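Local coordinates for CRISPR-associated protein CasA/Cse1 (Thermus thermophilus, PDB 4AN8), which serves as a subunit of the Cascade ribonucleoprotein complex, part of the CRISPR adaptive immune system that protects against viruses and plasmids, at residues N12-P20 and V27-A35; R340-Q348 and I358-P366. One frame throughout, in Å; residues are numbered along the deposited sequence.

From the N terminus, the chain first closes a short loop at contact 1, where residues 12-20 meet residues 27-35 through the hairpin of strands 19-23 and 26-30 and the start of helix 32-37. More than 300 residues later, strands 342-351 and 354-364 form a second hairpin, contact 2. The two lie in series, neither nested nor crossed: contact 1 is complete before contact 2 opens. Their centres are about 24 Å apart and their nearest atoms about 9 Å, so they do not touch directly. Both pack against helix 50-67: Trp18 and Ile32 lie on its leucines Leu56, Leu59 and Leu60, while Leu346 rests on Ala54 and Arg344 and Arg360 pair with Glu53.

Contact 1 of 2, residues N12-P20 and V27-A35; sequences NLIDEPWIP and VVEVGIGEA
Val30 O receives two backbone donors from the facing segment, Trp18 N at 3.0 Å and Ile19 N at 2.9 Å. They arrive differently: Ile19 N lies in the carbonyl plane, whereas Trp18 N stands 58° out of it. Ile19 O accepts from Val30 N, completing a hydrogen-bonded antiparallel pair.

The Trp18 indole is set by chi1 of 66°, which places CG between the backbone N and the carbonyl carbon. Its NE1 then donates to Leu13 O (2.9 Å), on a lone pair in the carbonyl plane. Ile19 CG1 covers the centre of one indole face and Leu13 CD2 that of the other, while Ile32 CG1 comes to the edge at CZ2, 4.0 Å away. Bond and packing together restrict rotation of the ring.

With two residues facing one, Trp18 and Ile19 against Val30, the strand pairing has a classic beta bulge, here at the base of the hairpin formed by strands 19-23 and 26-30. Past it, Gly31 occupies the N-cap of helix 32-37, and the loop at Leu13-Ile14 meets the helix start: Leu13 O takes a second bond from Ile32 N (3.0 Å) and Ile14 O accepts from Gly33 N. A water donating to Ile14 O carries this pattern to Glu34 N.

Ile19 holds CG1 beside its backbone N (chi1 -56°), close against Val30 O, and CD1 continues to Ala35 CB at 4.2 Å. Glu29 and Pro20 point to the opposite face from Ile19 and Val30; Glu29 CG passes Pro20 CA at 4.0 Å, and Pro17 CB, from the loop, abuts Glu29 CB at 3.8 Å.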
ATOM      1  N   ASN A  12      26.297  -7.503  -2.873  1.00 22.32           N
ATOM      2  CA  ASN A  12      25.322  -8.065  -3.768  1.00 22.32           C
ATOM      3  C   ASN A  12      23.992  -8.379  -3.046  1.00 22.32           C
ATOM      4  O   ASN A  12      23.960  -9.059  -2.011  1.00 22.32           O
ATOM      5  CB  ASN A  12      25.902  -9.316  -4.426  1.00 23.90           C
ATOM      6  CG  ASN A  12      25.105  -9.749  -5.614  1.00 23.90           C
ATOM      7  OD1 ASN A  12      23.997 -10.268  -5.466  1.00 23.90           O
ATOM      8  ND2 ASN A  12      25.640  -9.522  -6.813  1.00 23.90           N
ATOM      9  N   LEU A  13      22.892  -7.877  -3.600  1.00 21.65           N
ATOM     10  CA  LEU A  13      21.607  -8.032  -2.939  1.00 21.65           C
ATOM     11  C   LEU A  13      21.060  -9.447  -3.030  1.00 21.65           C
ATOM     12  O   LEU A  13      20.073  -9.785  -2.370  1.00 21.65           O
ATOM     13  CB  LEU A  13      20.602  -7.024  -3.483  1.00 15.57           C
ATOM     14  CG  LEU A  13      21.043  -5.566  -3.301  1.00 15.57           C
ATOM     15  CD1 LEU A  13      20.131  -4.672  -4.110  1.00 15.57           C
ATOM     16  CD2 LEU A  13      21.046  -5.178  -1.824  1.00 15.57           C
ATOM     17  N   ILE A  14      21.682 -10.281  -3.848  1.00 21.47           N
ATOM     18  CA  ILE A  14      21.236 -11.669  -3.932  1.00 21.47           C
ATOM     19  C   ILE A  14      21.771 -12.496  -2.772  1.00 21.47           C
ATOM     20  O   ILE A  14      21.109 -13.429  -2.330  1.00 21.47           O
ATOM     21  CB  ILE A  14      21.665 -12.341  -5.234  1.00 22.50           C
ATOM     22  CG1 ILE A  14      20.882 -11.723  -6.389  1.00 22.50           C
ATOM     23  CG2 ILE A  14      21.457 -13.864  -5.133  1.00 22.50           C
ATOM     24  CD1 ILE A  14      21.483 -11.940  -7.750  1.00 22.50           C
ATOM     25  N   ASP A  15      22.942 -12.129  -2.257  1.00 37.87           N
ATOM     26  CA  ASP A  15      23.618 -12.960  -1.268  1.00 37.87           C
ATOM     27  C   ASP A  15      23.755 -12.346   0.125  1.00 37.87           C
ATOM     28  O   ASP A  15      23.921 -13.064   1.112  1.00 37.87           O
ATOM     29  CB  ASP A  15      24.990 -13.372  -1.793  1.00 54.40           C
ATOM     30  CG  ASP A  15      24.907 -14.074  -3.123  1.00 54.40           C
ATOM     31  OD1 ASP A  15      24.231 -15.119  -3.212  1.00 54.40           O
ATOM     32  OD2 ASP A  15      25.513 -13.582  -4.089  1.00 54.40           O
ATOM     33  N   GLU A  16      23.678 -11.030   0.221  1.00 29.05           N
ATOM     34  CA  GLU A  16      23.920 -10.383   1.506  1.00 29.05           C
ATOM     35  C   GLU A  16      22.644 -10.182   2.325  1.00 29.05           C
ATOM     36  O   GLU A  16      21.541 -10.069   1.784  1.00 29.05           O
ATOM     37  CB  GLU A  16      24.643  -9.047   1.310  1.00 58.93           C
ATOM     38  CG  GLU A  16      25.936  -9.158   0.524  1.00 58.93           C
ATOM     39  CD  GLU A  16      27.062  -9.825   1.306  1.00 58.93           C
ATOM     40  OE1 GLU A  16      26.961  -9.947   2.547  1.00 58.93           O
ATOM     41  OE2 GLU A  16      28.060 -10.222   0.672  1.00 58.93           O
ATOM     42  N   PRO A  17      22.790 -10.144   3.646  1.00 29.66           N
ATOM     43  CA  PRO A  17      21.593  -9.972   4.475  1.00 29.66           C
ATOM     44  C   PRO A  17      21.084  -8.538   4.448  1.00 29.66           C
ATOM     45  O   PRO A  17      21.800  -7.657   4.872  1.00 29.66           O
ATOM     46  CB  PRO A  17      22.079 -10.348   5.887  1.00 27.62           C
ATOM     47  CG  PRO A  17      23.602 -10.301   5.833  1.00 27.62           C
ATOM     48  CD  PRO A  17      23.983 -10.567   4.409  1.00 27.62           C
ATOM     49  N   TRP A  18      19.881  -8.297   3.947  1.00 22.05           N
ATOM     50  CA  TRP A  18      19.336  -6.937   3.942  1.00 22.05           C
ATOM     51  C   TRP A  18      17.817  -6.929   4.023  1.00 22.05           C
ATOM     52  O   TRP A  18      17.221  -5.893   4.288  1.00 22.05           O
ATOM     53  CB  TRP A  18      19.817  -6.145   2.707  1.00 18.23           C
ATOM     54  CG  TRP A  18      19.314  -6.662   1.407  1.00 18.23           C
ATOM     55  CD1 TRP A  18      19.708  -7.798   0.770  1.00 18.23           C
ATOM     56  CD2 TRP A  18      18.326  -6.045   0.566  1.00 18.23           C
ATOM     57  NE1 TRP A  18      19.007  -7.944  -0.409  1.00 18.23           N
ATOM     58  CE2 TRP A  18      18.159  -6.874  -0.557  1.00 18.23           C
ATOM     59  CE3 TRP A  18      17.561  -4.868   0.661  1.00 18.23           C
ATOM     60  CZ2 TRP A  18      17.265  -6.567  -1.579  1.00 18.23           C
ATOM     61  CZ3 TRP A  18      16.676  -4.565  -0.353  1.00 18.23           C
ATOM     62  CH2 TRP A  18      16.528  -5.409  -1.455  1.00 18.23           C
ATOM     63  N   ILE A  19      17.201  -8.089   3.796  1.00 20.43           N
ATOM     64  CA  ILE A  19      15.747  -8.237   3.834  1.00 20.43           C
ATOM     65  C   ILE A  19      15.329  -8.770   5.213  1.00 20.43           C
ATOM     66  O   ILE A  19      15.647  -9.910   5.576  1.00 20.43           O
ATOM     67  CB  ILE A  19      15.260  -9.213   2.731  1.00 16.57           C
ATOM     68  CG1 ILE A  19      15.721  -8.752   1.344  1.00 16.57           C
ATOM     69  CG2 ILE A  19      13.741  -9.381   2.759  1.00 16.57           C
ATOM     70  CD1 ILE A  19      15.433  -9.755   0.253  1.00 16.57           C
ATOM     71  N   PRO A  20      14.627  -7.940   6.000  1.00 25.35           N
ATOM     72  CA  PRO A  20      14.246  -8.377   7.347  1.00 25.35           C
ATOM     73  C   PRO A  20      13.046  -9.320   7.331  1.00 25.35           C
ATOM     74  O   PRO A  20      11.943  -8.888   6.969  1.00 25.35           O
ATOM     75  CB  PRO A  20      13.869  -7.067   8.055  1.00 19.95           C
ATOM     76  CG  PRO A  20      13.850  -5.998   6.973  1.00 19.95           C
ATOM     77  CD  PRO A  20      14.022  -6.653   5.643  1.00 19.95           C
ATOM     78  N   VAL A  27      13.743 -11.592  14.198  1.00 32.34           N
ATOM     79  CA  VAL A  27      14.033 -10.940  12.930  1.00 32.34           C
ATOM     80  C   VAL A  27      15.460 -11.195  12.465  1.00 32.34           C
ATOM     81  O   VAL A  27      16.415 -10.863  13.143  1.00 32.34           O
ATOM     82  CB  VAL A  27      13.727  -9.439  12.985  1.00 24.67           C
ATOM     83  CG1 VAL A  27      14.166  -8.751  11.701  1.00 24.67           C
ATOM     84  CG2 VAL A  27      12.233  -9.239  13.219  1.00 24.67           C
ATOM     85  N   VAL A  28      15.599 -11.812  11.308  1.00 26.51           N
ATOM     86  CA  VAL A  28      16.920 -12.010  10.729  1.00 26.51           C
ATOM     87  C   VAL A  28      16.927 -11.326   9.369  1.00 26.51           C
ATOM     88  O   VAL A  28      15.889 -10.904   8.893  1.00 26.51           O
ATOM     89  CB  VAL A  28      17.286 -13.506  10.575  1.00 32.82           C
ATOM     90  CG1 VAL A  28      17.441 -14.140  11.924  1.00 32.82           C
ATOM     91  CG2 VAL A  28      16.212 -14.238   9.804  1.00 32.82           C
ATOM     92  N   GLU A  29      18.093 -11.196   8.761  1.00 30.51           N
ATOM     93  CA  GLU A  29      18.161 -10.578   7.449  1.00 30.51           C
ATOM     94  C   GLU A  29      18.773 -11.546   6.454  1.00 30.51           C
ATOM     95  O   GLU A  29      19.761 -12.232   6.750  1.00 30.51           O
ATOM     96  CB  GLU A  29      18.879  -9.217   7.495  1.00 49.78           C
ATOM     97  CG  GLU A  29      18.095  -8.167   8.298  1.00 49.78           C
ATOM     98  CD  GLU A  29      18.697  -6.757   8.249  1.00 49.78           C
ATOM     99  OE1 GLU A  29      19.696  -6.549   7.537  1.00 49.78           O
ATOM    100  OE2 GLU A  29      18.168  -5.848   8.925  1.00 49.78           O
ATOM    101  N   VAL A  30      18.141 -11.614   5.288  1.00 20.37           N
ATOM    102  CA  VAL A  30      18.524 -12.517   4.234  1.00 20.37           C
ATOM    103  C   VAL A  30      18.649 -11.749   2.912  1.00 20.37           C
ATOM    104  O   VAL A  30      18.235 -10.577   2.809  1.00 20.37           O
ATOM    105  CB  VAL A  30      17.457 -13.631   4.082  1.00 19.93           C
ATOM    106  CG1 VAL A  30      17.296 -14.387   5.416  1.00 19.93           C
ATOM    107  CG2 VAL A  30      16.116 -13.045   3.607  1.00 19.93           C
ATOM    108  N   GLY A  31      19.243 -12.401   1.922  1.00 23.26           N
ATOM    109  CA  GLY A  31      19.352 -11.837   0.595  1.00 23.26           C
ATOM    110  C   GLY A  31      18.214 -12.376  -0.244  1.00 23.26           C
ATOM    111  O   GLY A  31      17.411 -13.191   0.239  1.00 23.26           O
ATOM    112  N   ILE A  32      18.134 -11.922  -1.490  1.00 25.30           N
ATOM    113  CA  ILE A  32      17.048 -12.302  -2.377  1.00 25.30           C
ATOM    114  C   ILE A  32      17.019 -13.808  -2.625  1.00 25.30           C
ATOM    115  O   ILE A  32      15.950 -14.405  -2.642  1.00 25.30           O
ATOM    116  CB  ILE A  32      17.155 -11.544  -3.710  1.00 14.76           C
ATOM    117  CG1 ILE A  32      16.849 -10.055  -3.494  1.00 14.76           C
ATOM    118  CG2 ILE A  32      16.224 -12.144  -4.773  1.00 14.76           C
ATOM    119  CD1 ILE A  32      17.238  -9.177  -4.674  1.00 14.76           C
ATOM    120  N   GLY A  33      18.186 -14.431  -2.813  1.00 22.53           N
ATOM    121  CA  GLY A  33      18.230 -15.860  -3.064  1.00 22.53           C
ATOM    122  C   GLY A  33      17.541 -16.697  -1.986  1.00 22.53           C
ATOM    123  O   GLY A  33      16.647 -17.496  -2.269  1.00 22.53           O
ATOM    124  N   GLU A  34      17.958 -16.510  -0.745  1.00 24.70           N
ATOM    125  CA  GLU A  34      17.370 -17.218   0.377  1.00 24.70           C
ATOM    126  C   GLU A  34      15.895 -16.862   0.591  1.00 24.70           C
ATOM    127  O   GLU A  34      15.084 -17.721   0.934  1.00 24.70           O
ATOM    128  CB  GLU A  34      18.157 -16.934   1.652  1.00 39.86           C
ATOM    129  CG  GLU A  34      17.655 -17.706   2.852  1.00 39.86           C
ATOM    130  CD  GLU A  34      18.544 -17.560   4.074  1.00 39.86           C
ATOM    131  OE1 GLU A  34      19.630 -16.937   3.979  1.00 39.86           O
ATOM    132  OE2 GLU A  34      18.156 -18.080   5.144  1.00 39.86           O
ATOM    133  N   ALA A  35      15.549 -15.595   0.416  1.00 24.88           N
ATOM    134  CA  ALA A  35      14.175 -15.175   0.588  1.00 24.88           C
ATOM    135  C   ALA A  35      13.258 -15.971  -0.339  1.00 24.88           C
ATOM    136  O   ALA A  35      12.167 -16.340   0.050  1.00 24.88           O
ATOM    137  CB  ALA A  35      14.032 -13.674   0.330  1.00 18.24           C
TER
HETATM  138  O   HOH W   1      20.580 -15.131  -0.228  1.00 54.65           O

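Contact 2 of 2, residues R340-Q348 and I358-P366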
ATOM      1  N   ARG A 340      -4.899 -19.802   6.450  1.00 54.18           N
ATOM      2  CA  ARG A 340      -5.252 -18.504   7.025  1.00 54.18           C
ATOM      3  C   ARG A 340      -4.720 -17.339   6.173  1.00 54.18           C
ATOM      4  O   ARG A 340      -3.521 -17.083   6.109  1.00 54.18           O
ATOM      5  CB  ARG A 340      -4.759 -18.428   8.471  1.00184.60           C
ATOM      6  CG  ARG A 340      -5.046 -19.711   9.241  1.00184.60           C
ATOM      7  CD  ARG A 340      -4.862 -19.568  10.742  1.00184.60           C
ATOM      8  NE  ARG A 340      -5.266 -20.790  11.434  1.00184.60           N
ATOM      9  CZ  ARG A 340      -5.373 -20.908  12.754  1.00184.60           C
ATOM     10  NH1 ARG A 340      -5.108 -19.874  13.539  1.00184.60           N
ATOM     11  NH2 ARG A 340      -5.751 -22.063  13.288  1.00184.60           N
ATOM     12  N   ILE A 341      -5.630 -16.635   5.512  1.00 38.08           N
ATOM     13  CA  ILE A 341      -5.250 -15.609   4.559  1.00 38.08           C
ATOM     14  C   ILE A 341      -5.789 -14.220   4.940  1.00 38.08           C
ATOM     15  O   ILE A 341      -6.987 -14.062   5.157  1.00 38.08           O
ATOM     16  CB  ILE A 341      -5.689 -16.039   3.140  1.00 37.03           C
ATOM     17  CG1 ILE A 341      -4.901 -17.295   2.732  1.00 37.03           C
ATOM     18  CG2 ILE A 341      -5.504 -14.904   2.120  1.00 37.03           C
ATOM     19  CD1 ILE A 341      -5.445 -18.010   1.487  1.00 37.03           C
ATOM     20  N   THR A 342      -4.907 -13.219   5.047  1.00 26.70           N
ATOM     21  CA  THR A 342      -5.371 -11.866   5.364  1.00 26.70           C
ATOM     22  C   THR A 342      -5.078 -10.864   4.253  1.00 26.70           C
ATOM     23  O   THR A 342      -4.446 -11.199   3.253  1.00 26.70           O
ATOM     24  CB  THR A 342      -4.787 -11.322   6.678  1.00 35.22           C
ATOM     25  OG1 THR A 342      -3.414 -10.986   6.486  1.00 35.22           O
ATOM     26  CG2 THR A 342      -4.909 -12.313   7.793  1.00 35.22           C
ATOM     27  N   LEU A 343      -5.536  -9.633   4.433  1.00 24.95           N
ATOM     28  CA  LEU A 343      -5.243  -8.569   3.472  1.00 24.95           C
ATOM     29  C   LEU A 343      -4.520  -7.424   4.154  1.00 24.95           C
ATOM     30  O   LEU A 343      -5.053  -6.815   5.100  1.00 24.95           O
ATOM     31  CB  LEU A 343      -6.530  -8.049   2.852  1.00 20.76           C
ATOM     32  CG  LEU A 343      -6.507  -6.889   1.854  1.00 20.76           C
ATOM     33  CD1 LEU A 343      -5.763  -7.256   0.548  1.00 20.76           C
ATOM     34  CD2 LEU A 343      -7.946  -6.428   1.558  1.00 20.76           C
ATOM     35  N   ARG A 344      -3.306  -7.127   3.694  1.00 22.62           N
ATOM     36  CA  ARG A 344      -2.626  -5.927   4.167  1.00 22.62           C
ATOM     37  C   ARG A 344      -2.775  -4.784   3.174  1.00 22.62           C
ATOM     38  O   ARG A 344      -2.658  -4.988   1.963  1.00 22.62           O
ATOM     39  CB  ARG A 344      -1.163  -6.210   4.432  1.00 29.20           C
ATOM     40  CG  ARG A 344      -0.972  -7.275   5.450  1.00 29.20           C
ATOM     41  CD  ARG A 344       0.437  -7.282   5.913  1.00 29.20           C
ATOM     42  NE  ARG A 344       0.550  -7.971   7.190  1.00 29.20           N
ATOM     43  CZ  ARG A 344       1.513  -7.724   8.066  1.00 29.20           C
ATOM     44  NH1 ARG A 344       2.432  -6.802   7.790  1.00 29.20           N
ATOM     45  NH2 ARG A 344       1.554  -8.393   9.211  1.00 29.20           N
ATOM     46  N   VAL A 345      -3.065  -3.592   3.670  1.00 24.25           N
ATOM     47  CA  VAL A 345      -3.043  -2.413   2.820  1.00 24.25           C
ATOM     48  C   VAL A 345      -1.864  -1.548   3.242  1.00 24.25           C
ATOM     49  O   VAL A 345      -1.710  -1.236   4.422  1.00 24.25           O
ATOM     50  CB  VAL A 345      -4.340  -1.608   2.891  1.00 17.17           C
ATOM     51  CG1 VAL A 345      -4.248  -0.400   1.938  1.00 17.17           C
ATOM     52  CG2 VAL A 345      -5.547  -2.502   2.525  1.00 17.17           C
ATOM     53  N   LEU A 346      -1.018  -1.205   2.278  1.00 22.54           N
ATOM     54  CA  LEU A 346       0.193  -0.416   2.515  1.00 22.54           C
ATOM     55  C   LEU A 346       0.225   0.808   1.602  1.00 22.54           C
ATOM     56  O   LEU A 346      -0.123   0.718   0.428  1.00 22.54           O
ATOM     57  CB  LEU A 346       1.440  -1.266   2.238  1.00 16.28           C
ATOM     58  CG  LEU A 346       1.479  -2.660   2.845  1.00 16.28           C
ATOM     59  CD1 LEU A 346       2.673  -3.467   2.309  1.00 16.28           C
ATOM     60  CD2 LEU A 346       1.482  -2.589   4.368  1.00 16.28           C
ATOM     61  N   GLY A 347       0.655   1.946   2.127  1.00 20.19           N
ATOM     62  CA  GLY A 347       0.758   3.153   1.323  1.00 20.19           C
ATOM     63  C   GLY A 347       1.021   4.428   2.129  1.00 20.19           C
ATOM     64  O   GLY A 347       1.185   4.377   3.344  1.00 20.19           O
ATOM     65  N   GLN A 348       1.062   5.568   1.439  1.00 18.51           N
ATOM     66  CA  GLN A 348       1.313   6.855   2.071  1.00 18.51           C
ATOM     67  C   GLN A 348       0.038   7.649   2.039  1.00 18.51           C
ATOM     68  O   GLN A 348      -0.717   7.548   1.084  1.00 18.51           O
ATOM     69  CB  GLN A 348       2.332   7.695   1.275  1.00 23.37           C
ATOM     70  CG  GLN A 348       3.456   6.966   0.737  1.00 23.37           C
ATOM     71  CD  GLN A 348       4.526   7.871   0.171  1.00 23.37           C
ATOM     72  OE1 GLN A 348       5.535   8.116   0.820  1.00 23.37           O
ATOM     73  NE2 GLN A 348       4.341   8.320  -1.072  1.00 23.37           N
ATOM     74  N   ILE A 358       2.221   7.428   6.886  1.00 30.78           N
ATOM     75  CA  ILE A 358       2.513   6.152   6.276  1.00 30.78           C
ATOM     76  C   ILE A 358       1.745   5.105   7.070  1.00 30.78           C
ATOM     77  O   ILE A 358       1.780   5.101   8.289  1.00 30.78           O
ATOM     78  CB  ILE A 358       4.030   5.957   6.262  1.00 30.18           C
ATOM     79  CG1 ILE A 358       4.608   6.741   5.093  1.00 30.18           C
ATOM     80  CG2 ILE A 358       4.414   4.546   6.143  1.00 30.18           C
ATOM     81  CD1 ILE A 358       6.018   7.133   5.301  1.00 30.18           C
ATOM     82  N   ARG A 359       0.999   4.251   6.383  1.00 25.61           N
ATOM     83  CA  ARG A 359       0.057   3.380   7.071  1.00 25.61           C
ATOM     84  C   ARG A 359       0.091   1.938   6.599  1.00 25.61           C
ATOM     85  O   ARG A 359       0.270   1.670   5.403  1.00 25.61           O
ATOM     86  CB  ARG A 359      -1.368   3.934   6.944  1.00 50.43           C
ATOM     87  CG  ARG A 359      -1.751   4.838   8.096  1.00 50.43           C
ATOM     88  CD  ARG A 359      -2.907   5.769   7.778  1.00 50.43           C
ATOM     89  NE  ARG A 359      -4.123   5.076   7.348  1.00 50.43           N
ATOM     90  CZ  ARG A 359      -5.188   5.708   6.860  1.00 50.43           C
ATOM     91  NH1 ARG A 359      -5.168   7.036   6.769  1.00 50.43           N
ATOM     92  NH2 ARG A 359      -6.266   5.029   6.472  1.00 50.43           N
ATOM     93  N   ARG A 360      -0.095   1.035   7.565  1.00 25.43           N
ATOM     94  CA  ARG A 360      -0.286  -0.385   7.347  1.00 25.43           C
ATOM     95  C   ARG A 360      -1.663  -0.775   7.888  1.00 25.43           C
ATOM     96  O   ARG A 360      -1.933  -0.649   9.079  1.00 25.43           O
ATOM     97  CB  ARG A 360       0.816  -1.188   8.051  1.00 31.01           C
ATOM     98  CG  ARG A 360       0.560  -2.699   8.165  1.00 31.01           C
ATOM     99  CD  ARG A 360       1.871  -3.532   8.210  1.00 31.01           C
ATOM    100  NE  ARG A 360       2.915  -2.845   8.961  1.00 31.01           N
ATOM    101  CZ  ARG A 360       4.179  -2.698   8.575  1.00 31.01           C
ATOM    102  NH1 ARG A 360       4.621  -3.193   7.442  1.00 31.01           N
ATOM    103  NH2 ARG A 360       5.013  -2.036   9.351  1.00 31.01           N
ATOM    104  N   GLU A 361      -2.549  -1.239   7.019  1.00 26.09           N
ATOM    105  CA  GLU A 361      -3.829  -1.742   7.509  1.00 26.09           C
ATOM    106  C   GLU A 361      -4.013  -3.237   7.261  1.00 26.09           C
ATOM    107  O   GLU A 361      -3.575  -3.762   6.255  1.00 26.09           O
ATOM    108  CB  GLU A 361      -4.988  -0.923   6.960  1.00 42.59           C
ATOM    109  CG  GLU A 361      -5.404   0.128   7.942  1.00 42.59           C
ATOM    110  CD  GLU A 361      -5.971   1.347   7.288  1.00 42.59           C
ATOM    111  OE1 GLU A 361      -6.829   1.193   6.381  1.00 42.59           O
ATOM    112  OE2 GLU A 361      -5.551   2.460   7.688  1.00 42.59           O
ATOM    113  N   VAL A 362      -4.642  -3.919   8.208  1.00 24.70           N
ATOM    114  CA  VAL A 362      -4.822  -5.346   8.105  1.00 24.70           C
ATOM    115  C   VAL A 362      -6.321  -5.669   8.139  1.00 24.70           C
ATOM    116  O   VAL A 362      -7.066  -5.154   8.983  1.00 24.70           O
ATOM    117  CB  VAL A 362      -4.075  -6.079   9.236  1.00 26.43           C
ATOM    118  CG1 VAL A 362      -4.133  -7.583   9.028  1.00 26.43           C
ATOM    119  CG2 VAL A 362      -2.632  -5.620   9.293  1.00 26.43           C
ATOM    120  N   TYR A 363      -6.769  -6.500   7.204  1.00 24.01           N
ATOM    121  CA  TYR A 363      -8.176  -6.892   7.150  1.00 24.01           C
ATOM    122  C   TYR A 363      -8.249  -8.386   6.937  1.00 24.01           C
ATOM    123  O   TYR A 363      -7.321  -8.978   6.391  1.00 24.01           O
ATOM    124  CB  TYR A 363      -8.905  -6.197   6.004  1.00 26.24           C
ATOM    125  CG  TYR A 363      -8.926  -4.705   6.132  1.00 26.24           C
ATOM    126  CD1 TYR A 363      -9.852  -4.083   6.953  1.00 26.24           C
ATOM    127  CD2 TYR A 363      -8.003  -3.917   5.459  1.00 26.24           C
ATOM    128  CE1 TYR A 363      -9.868  -2.725   7.103  1.00 26.24           C
ATOM    129  CE2 TYR A 363      -8.009  -2.540   5.597  1.00 26.24           C
ATOM    130  CZ  TYR A 363      -8.942  -1.946   6.422  1.00 26.24           C
ATOM    131  OH  TYR A 363      -8.979  -0.580   6.572  1.00 26.24           O
ATOM    132  N   PRO A 364      -9.346  -9.010   7.380  1.00 27.73           N
ATOM    133  CA  PRO A 364      -9.539 -10.389   6.933  1.00 27.73           C
ATOM    134  C   PRO A 364      -9.699 -10.392   5.422  1.00 27.73           C
ATOM    135  O   PRO A 364      -9.967  -9.342   4.825  1.00 27.73           O
ATOM    136  CB  PRO A 364     -10.837 -10.827   7.633  1.00 29.72           C
ATOM    137  CG  PRO A 364     -11.442  -9.596   8.193  1.00 29.72           C
ATOM    138  CD  PRO A 364     -10.351  -8.578   8.363  1.00 29.72           C
ATOM    139  N   LEU A 365      -9.489 -11.547   4.808  1.00 28.69           N
ATOM    140  CA  LEU A 365      -9.747 -11.724   3.389  1.00 28.69           C
ATOM    141  C   LEU A 365     -10.771 -12.844   3.256  1.00 28.69           C
ATOM    142  O   LEU A 365     -10.419 -14.020   3.163  1.00 28.69           O
ATOM    143  CB  LEU A 365      -8.462 -12.076   2.643  1.00 33.84           C
ATOM    144  CG  LEU A 365      -8.463 -11.664   1.183  1.00 33.84           C
ATOM    145  CD1 LEU A 365      -7.056 -11.630   0.628  1.00 33.84           C
ATOM    146  CD2 LEU A 365      -9.342 -12.612   0.375  1.00 33.84           C
ATOM    147  N   PRO A 366     -12.051 -12.478   3.273  1.00 36.78           N
ATOM    148  CA  PRO A 366     -13.187 -13.415   3.343  1.00 36.78           C
ATOM    149  C   PRO A 366     -13.216 -14.334   2.125  1.00 36.78           C
ATOM    150  O   PRO A 366     -12.982 -13.858   1.027  1.00 36.78           O
ATOM    151  CB  PRO A 366     -14.404 -12.488   3.334  1.00 28.18           C
ATOM    152  CG  PRO A 366     -13.848 -11.105   3.724  1.00 28.18           C
ATOM    153  CD  PRO A 366     -12.473 -11.073   3.146  1.00 28.18           C
TER
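Glu361, which faces Val345 across the two strands, has its OE2 gripped by two nitrogens of Arg359: NE at 3.0 Å, and NH2 at 2.9 Å on the syn lone pair. This side-on salt bridge, with the carboxylate at the guanidinium edge, ties next-but-one neighbours on one face of the beta hairpin 342-351/354-364; Arg359 NH1 also donates to Ser298 O. Segments 342-348 and 358-364 run antiparallel, their axes 163° apart, and strand 191-195 extends the sheet beyond 342-351. OE1 of the same carboxylate accepts from Tyr363 OH, from above the carboxylate plane, so both oxygens are engaged.

On that face the Val345 and Tyr363 side chains cross obliquely, CG2 of the valine meeting the ring edge at CE2 (3.9 Å), and Phe307 packs edge-to-face with the tyrosine. In the backbone, Val345 N to Glu361 O (2.6 Å) is reciprocated by Glu361 N to Val345 O, whereas Gly347 N to Arg359 O is weak.

On the other face Arg344 and Arg360 run next to each other in the same direction, their guanidinium planes 58° apart. Glu53 pairs with both, which probably offsets their like charges. With chi1 at 167°, Arg360 swings CG away from its own backbone N and along Leu346, 3.9 Å from CD2.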